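Local coordinates for protein pullulanase (Bacillus acidopullulyticus, PDB 2WAN) that probably hydrolyses the alpha-1,6 branch linkages of pullulan, starch and related glucans, as a debranching enzyme of the alpha-amylase clan, at residues 736-742 with 784-790; 758-762 with 913-917. All coordinates share one frame; numbering follows the deposited sequence. Where two conformers were deposited one is given.

Overall arrangement
Contacts 1 and 2 follow one another outward from the catalytic barrel to the C-terminal all-beta domain. Contact 1 joins the segments that come after the seventh and eighth barrel strands, 728-730 and 773-777. This is the barrel rim that carries the active site in alpha-amylase relatives. Contact 2 sets helix 753-769 against strand 915-920 of the all-beta domain. The two centres lie about 20 Å apart. Helices 740-747 and 753-769 connect them and touch directly, with Asp760 OD2 packed 3.8 Å from Leu740 CB. Glycerol is bound at both contacts, probably from the crystallisation liquor. Contact 2 also lies farther from the chain centre, about 33 Å against 24 Å.

Contact 1: 736-742 with 784-790; sequences DNMTLWD and RTKGGND
Asn737 and Asp790 bring their CA atoms to 4.1 Å where two loops run side by side, and Asp742 of helix 740-747 faces the type I' turn Lys786-Asn789. Asp742 carries most of the polar contact. Its CG is anti to the carbonyl carbon (chi1 -72°), which directs the carboxylate at the turn. OD1 uses its syn lone pair to accept from Thr785 OG1, only 2.6 Å away. The same hydroxyl oxygen accepts from Gly787 N and closes an ST turn. OD2 takes two amides from opposite faces of the carboxylate. Lys786 N lies 2.9 Å from OD2, on the syn side, tilted 24° from the carboxylate plane. Gly788 N, also 2.9 Å from OD2, sits well above the plane, 68° out of it. Water 3 donates to OD2 as well, and ties it to Thr739 N and Asn789 O. Thr739 is the N-cap of the helix. Its OG1 donates to Arg784 O at 2.9 Å and weakly accepts from Asp742 N. The Thr739 methyl CG2 rests against the extended Lys786 chain, 3.8 Å from CG. Water 2 accepts from Lys786 NZ and lies beside Asn737 O; water 1 donates to Asn737 O and holds NZ only weakly. NZ also bonds Ser792. The Asp736-Asn737 pair comes soon after the seventh barrel strand, consistent with the fourth conserved region of the alpha-amylase family. The two amides and the hydroxyl holding Asp742 fix the rotation of its carboxylate, and would probably stabilise its negative charge beside the glycine-rich turn.

Contact 2: 758-762 with 913-917; sequences KMDEL and AISTL. With GOL (glycerol), chain D.
Ile914 points its side chain into the flank of helix 753-769, between Lys758, Met759 and Leu762. Its branch methyl CG2 does most of the touching. CG2 lies 3.6 Å from Lys758 CB and 3.8 Å from Met759 CG, with Leu762 CD2 a little farther off. The Ile914 and Met759 side chains cross at a slant, which brings CD1 near the terminal CE of that extended chain. One turn along the helix, Leu762 sends CD1 to the first residues of strand 915-920. It comes 3.2 Å from Thr916 OG1, a tight approach of methyl to hydroxyl, and also meets Ser915 O. Leu762 CG is anti to its backbone N (chi1 178°), which carries the branch to the strand. Ile914 and Ser915 form a G1 beta bulge opposite Asn873 of strand 868-873, at the start of strand 915-920. Here the all-beta domain leans on a helix of the catalytic barrel. Lys758 stretches out past the bulge. Its NZ reaches Ala913 O through water 5, which it meets at 2.9 Å. A glycerol, probably from the crystallisation liquor, lies between the helix at Lys758 and Glu761 and the Ile914-Ser915 backbone. Its O2 donates to Ile914 O at 2.7 Å. Its O1 lies 2.8 Å from Lys758 O and also close to Ile914 O, so a single proton has two possible acceptors. Ser915 OG turns back to bond Pro912 O.

Contact 1: 736-742 with 784-790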
# COMPACT_ATOMS: atom_id res chain seq x y z
N ASP A 736 14.19 -2.18 -3.83
CA ASP A 736 13.82 -2.25 -5.26
C ASP A 736 14.85 -1.52 -6.10
O ASP A 736 15.51 -0.59 -5.63
CB ASP A 736 12.45 -1.61 -5.51
CG ASP A 736 11.29 -2.49 -5.05
OD1 ASP A 736 11.16 -3.64 -5.55
OD2 ASP A 736 10.50 -1.99 -4.22
N ASN A 737 15.01 -1.92 -7.36
CA ASN A 737 15.94 -1.21 -8.25
C ASN A 737 17.39 -1.32 -7.74
O ASN A 737 17.76 -2.32 -7.11
CB ASN A 737 15.47 0.24 -8.45
CG ASN A 737 14.01 0.32 -8.86
OD1 ASN A 737 13.63 -0.16 -9.94
ND2 ASN A 737 13.18 0.91 -8.01
N MET A 738 18.22 -0.30 -7.99
CA MET A 738 19.65 -0.43 -7.72
C MET A 738 20.10 0.23 -6.41
O MET A 738 19.49 1.19 -5.95
CB MET A 738 20.44 0.14 -8.91
CG MET A 738 19.95 -0.41 -10.24
SD MET A 738 20.80 0.37 -11.63
CE MET A 738 22.48 -0.22 -11.37
N THR A 739 21.17 -0.30 -5.81
CA THR A 739 21.77 0.42 -4.69
C THR A 739 22.35 1.72 -5.26
O THR A 739 22.62 1.80 -6.48
CB THR A 739 22.88 -0.37 -3.99
OG1 THR A 739 24.05 -0.43 -4.83
CG2 THR A 739 22.42 -1.79 -3.62
N LEU A 740 22.52 2.73 -4.42
CA LEU A 740 23.01 4.01 -4.94
C LEU A 740 24.40 3.87 -5.53
O LEU A 740 24.68 4.50 -6.55
CB LEU A 740 22.95 5.13 -3.88
CG LEU A 740 23.12 6.55 -4.45
CD1 LEU A 740 22.16 6.80 -5.62
CD2 LEU A 740 22.96 7.64 -3.37
N TRP A 741 25.25 3.05 -4.93
CA TRP A 741 26.62 2.87 -5.42
C TRP A 741 26.58 2.33 -6.85
O TRP A 741 27.29 2.83 -7.75
CB TRP A 741 27.47 1.97 -4.48
CG TRP A 741 28.95 2.00 -4.82
CD1 TRP A 741 29.73 0.95 -5.19
CD2 TRP A 741 29.80 3.17 -4.85
NE1 TRP A 741 31.04 1.38 -5.43
CE2 TRP A 741 31.10 2.74 -5.21
CE3 TRP A 741 29.58 4.54 -4.57
CZ2 TRP A 741 32.18 3.63 -5.34
CZ3 TRP A 741 30.66 5.42 -4.69
CH2 TRP A 741 31.95 4.96 -5.07
N ASP A 742 25.73 1.33 -7.06
CA ASP A 742 25.56 0.70 -8.38
C ASP A 742 24.91 1.68 -9.37
O ASP A 742 25.32 1.74 -10.54
CB ASP A 742 24.70 -0.56 -8.26
CG ASP A 742 25.44 -1.70 -7.58
OD1 ASP A 742 26.61 -1.55 -7.18
OD2 ASP A 742 24.83 -2.77 -7.44
N ARG A 784 27.03 -0.55 -0.18
CA ARG A 784 26.61 -1.92 -0.51
C ARG A 784 26.36 -2.03 -2.01
O ARG A 784 25.84 -1.11 -2.63
CB ARG A 784 25.36 -2.29 0.30
CG ARG A 784 24.68 -3.59 -0.12
CD ARG A 784 23.78 -4.04 1.02
NE ARG A 784 22.80 -5.06 0.66
CZ ARG A 784 21.59 -4.80 0.18
NH1 ARG A 784 21.23 -3.54 -0.04
NH2 ARG A 784 20.73 -5.80 -0.07
N THR A 785 26.81 -3.14 -2.59
CA THR A 785 26.70 -3.35 -4.03
C THR A 785 26.01 -4.69 -4.33
O THR A 785 26.26 -5.69 -3.64
CB THR A 785 28.10 -3.29 -4.73
OG1 THR A 785 27.96 -3.57 -6.13
CG2 THR A 785 29.07 -4.28 -4.13
N LYS A 786 25.13 -4.68 -5.33
CA LYS A 786 24.45 -5.88 -5.82
C LYS A 786 25.04 -6.28 -7.17
O LYS A 786 24.43 -7.05 -7.93
CB LYS A 786 22.95 -5.63 -5.98
CG LYS A 786 22.22 -5.40 -4.63
CD LYS A 786 20.76 -5.02 -4.79
CE LYS A 786 20.06 -4.85 -3.40
NZ LYS A 786 18.60 -4.58 -3.61
N GLY A 787 26.23 -5.76 -7.47
CA GLY A 787 26.86 -6.01 -8.77
C GLY A 787 26.02 -5.52 -9.94
O GLY A 787 26.13 -6.06 -11.05
N GLY A 788 25.20 -4.50 -9.70
CA GLY A 788 24.36 -3.92 -10.73
C GLY A 788 22.97 -4.50 -10.87
O GLY A 788 22.20 -4.03 -11.70
N ASN A 789 22.65 -5.52 -10.07
CA ASN A 789 21.32 -6.12 -10.09
C ASN A 789 20.25 -5.07 -9.75
O ASN A 789 20.39 -4.34 -8.77
CB ASN A 789 21.27 -7.27 -9.09
CG ASN A 789 20.11 -8.21 -9.34
OD1 ASN A 789 18.95 -7.80 -9.29
ND2 ASN A 789 20.43 -9.48 -9.60
N ASP A 790 19.19 -5.00 -10.55
CA ASP A 790 18.14 -3.98 -10.35
C ASP A 790 16.80 -4.54 -9.86
O ASP A 790 15.81 -3.82 -9.83
CB ASP A 790 17.95 -3.11 -11.60
CG ASP A 790 17.35 -3.87 -12.77
OD1 ASP A 790 16.92 -5.03 -12.63
OD2 ASP A 790 17.31 -3.28 -13.87
O HOH W 1 16.71 -4.73 -6.22
O HOH W 2 18.47 -1.83 -4.34
O HOH W 3 22.09 -2.45 -7.54
O HOH W 4 25.14 1.51 -2.27

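Contact 2: 758-762 with 913-917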
# COMPACT_ATOMS: atom_id res chain seq x y z
N LYS A 758 31.48 11.23 -3.09
CA LYS A 758 30.89 12.53 -2.75
C LYS A 758 29.44 12.67 -3.22
O LYS A 758 28.61 13.20 -2.47
CB LYS A 758 31.74 13.68 -3.32
CG LYS A 758 33.12 13.78 -2.67
CD LYS A 758 33.89 14.94 -3.29
CE LYS A 758 35.25 15.12 -2.62
NZ LYS A 758 36.00 16.20 -3.32
N MET A 759 29.14 12.21 -4.43
CA MET A 759 27.77 12.26 -4.97
C MET A 759 26.79 11.42 -4.15
O MET A 759 25.68 11.87 -3.87
CB MET A 759 27.74 11.81 -6.43
CG MET A 759 28.52 12.72 -7.36
SD MET A 759 28.56 11.95 -9.02
CE MET A 759 29.89 12.92 -9.78
N ASP A 760 27.23 10.23 -3.76
CA ASP A 760 26.44 9.31 -2.93
C ASP A 760 26.13 9.99 -1.58
O ASP A 760 24.97 10.06 -1.15
CB ASP A 760 27.24 8.00 -2.74
CG ASP A 760 26.44 6.90 -2.02
OD1 ASP A 760 25.84 7.16 -0.96
OD2 ASP A 760 26.43 5.76 -2.54
N GLU A 761 27.17 10.51 -0.94
CA GLU A 761 27.01 11.24 0.31
C GLU A 761 26.08 12.44 0.18
O GLU A 761 25.26 12.68 1.07
CB GLU A 761 28.37 11.68 0.85
CG GLU A 761 29.19 10.49 1.41
CD GLU A 761 30.62 10.82 1.78
OE1 GLU A 761 31.21 11.73 1.15
OE2 GLU A 761 31.17 10.14 2.69
N LEU A 762 26.23 13.20 -0.90
CA LEU A 762 25.35 14.36 -1.15
C LEU A 762 23.87 14.00 -1.29
O LEU A 762 23.02 14.66 -0.70
CB LEU A 762 25.81 15.15 -2.38
CG LEU A 762 24.95 16.37 -2.77
CD1 LEU A 762 24.80 17.37 -1.64
CD2 LEU A 762 25.64 17.06 -3.96
N ALA A 913 33.39 21.67 -3.86
CA ALA A 913 32.75 20.88 -4.91
C ALA A 913 32.07 19.63 -4.34
O ALA A 913 32.59 19.02 -3.40
CB ALA A 913 33.78 20.47 -5.94
N ILE A 914 30.92 19.28 -4.92
CA ILE A 914 30.12 18.09 -4.56
C ILE A 914 30.06 17.88 -3.03
O ILE A 914 30.56 16.89 -2.50
CB ILE A 914 30.61 16.79 -5.25
CG1 ILE A 914 31.14 17.10 -6.66
CG2 ILE A 914 29.48 15.74 -5.31
CD1 ILE A 914 31.53 15.85 -7.44
N SER A 915 29.47 18.85 -2.34
CA SER A 915 29.39 18.75 -0.88
C SER A 915 28.22 19.53 -0.32
O SER A 915 27.50 20.25 -1.04
CB SER A 915 30.69 19.27 -0.26
OG SER A 915 30.72 20.69 -0.30
N THR A 916 28.03 19.37 0.99
CA THR A 916 27.00 20.10 1.73
C THR A 916 27.67 20.97 2.77
O THR A 916 28.55 20.51 3.52
CB THR A 916 26.00 19.11 2.40
OG1 THR A 916 25.36 18.33 1.38
CG2 THR A 916 24.92 19.89 3.20
N LEU A 917 27.29 22.24 2.80
CA LEU A 917 27.77 23.20 3.80
C LEU A 917 26.71 23.32 4.87
O LEU A 917 25.53 23.40 4.55
CB LEU A 917 27.96 24.59 3.15
CG LEU A 917 28.30 25.76 4.10
CD1 LEU A 917 29.79 25.75 4.45
CD2 LEU A 917 27.86 27.10 3.50
C1 GOL D . 30.06 14.66 0.48
O1 GOL D . 29.28 15.18 -0.58
C2 GOL D . 31.29 15.48 0.89
O2 GOL D . 31.89 16.10 -0.23
C3 GOL D . 32.31 14.59 1.61
O3 GOL D . 33.61 14.69 1.05
O HOH W 5 34.97 18.66 -2.26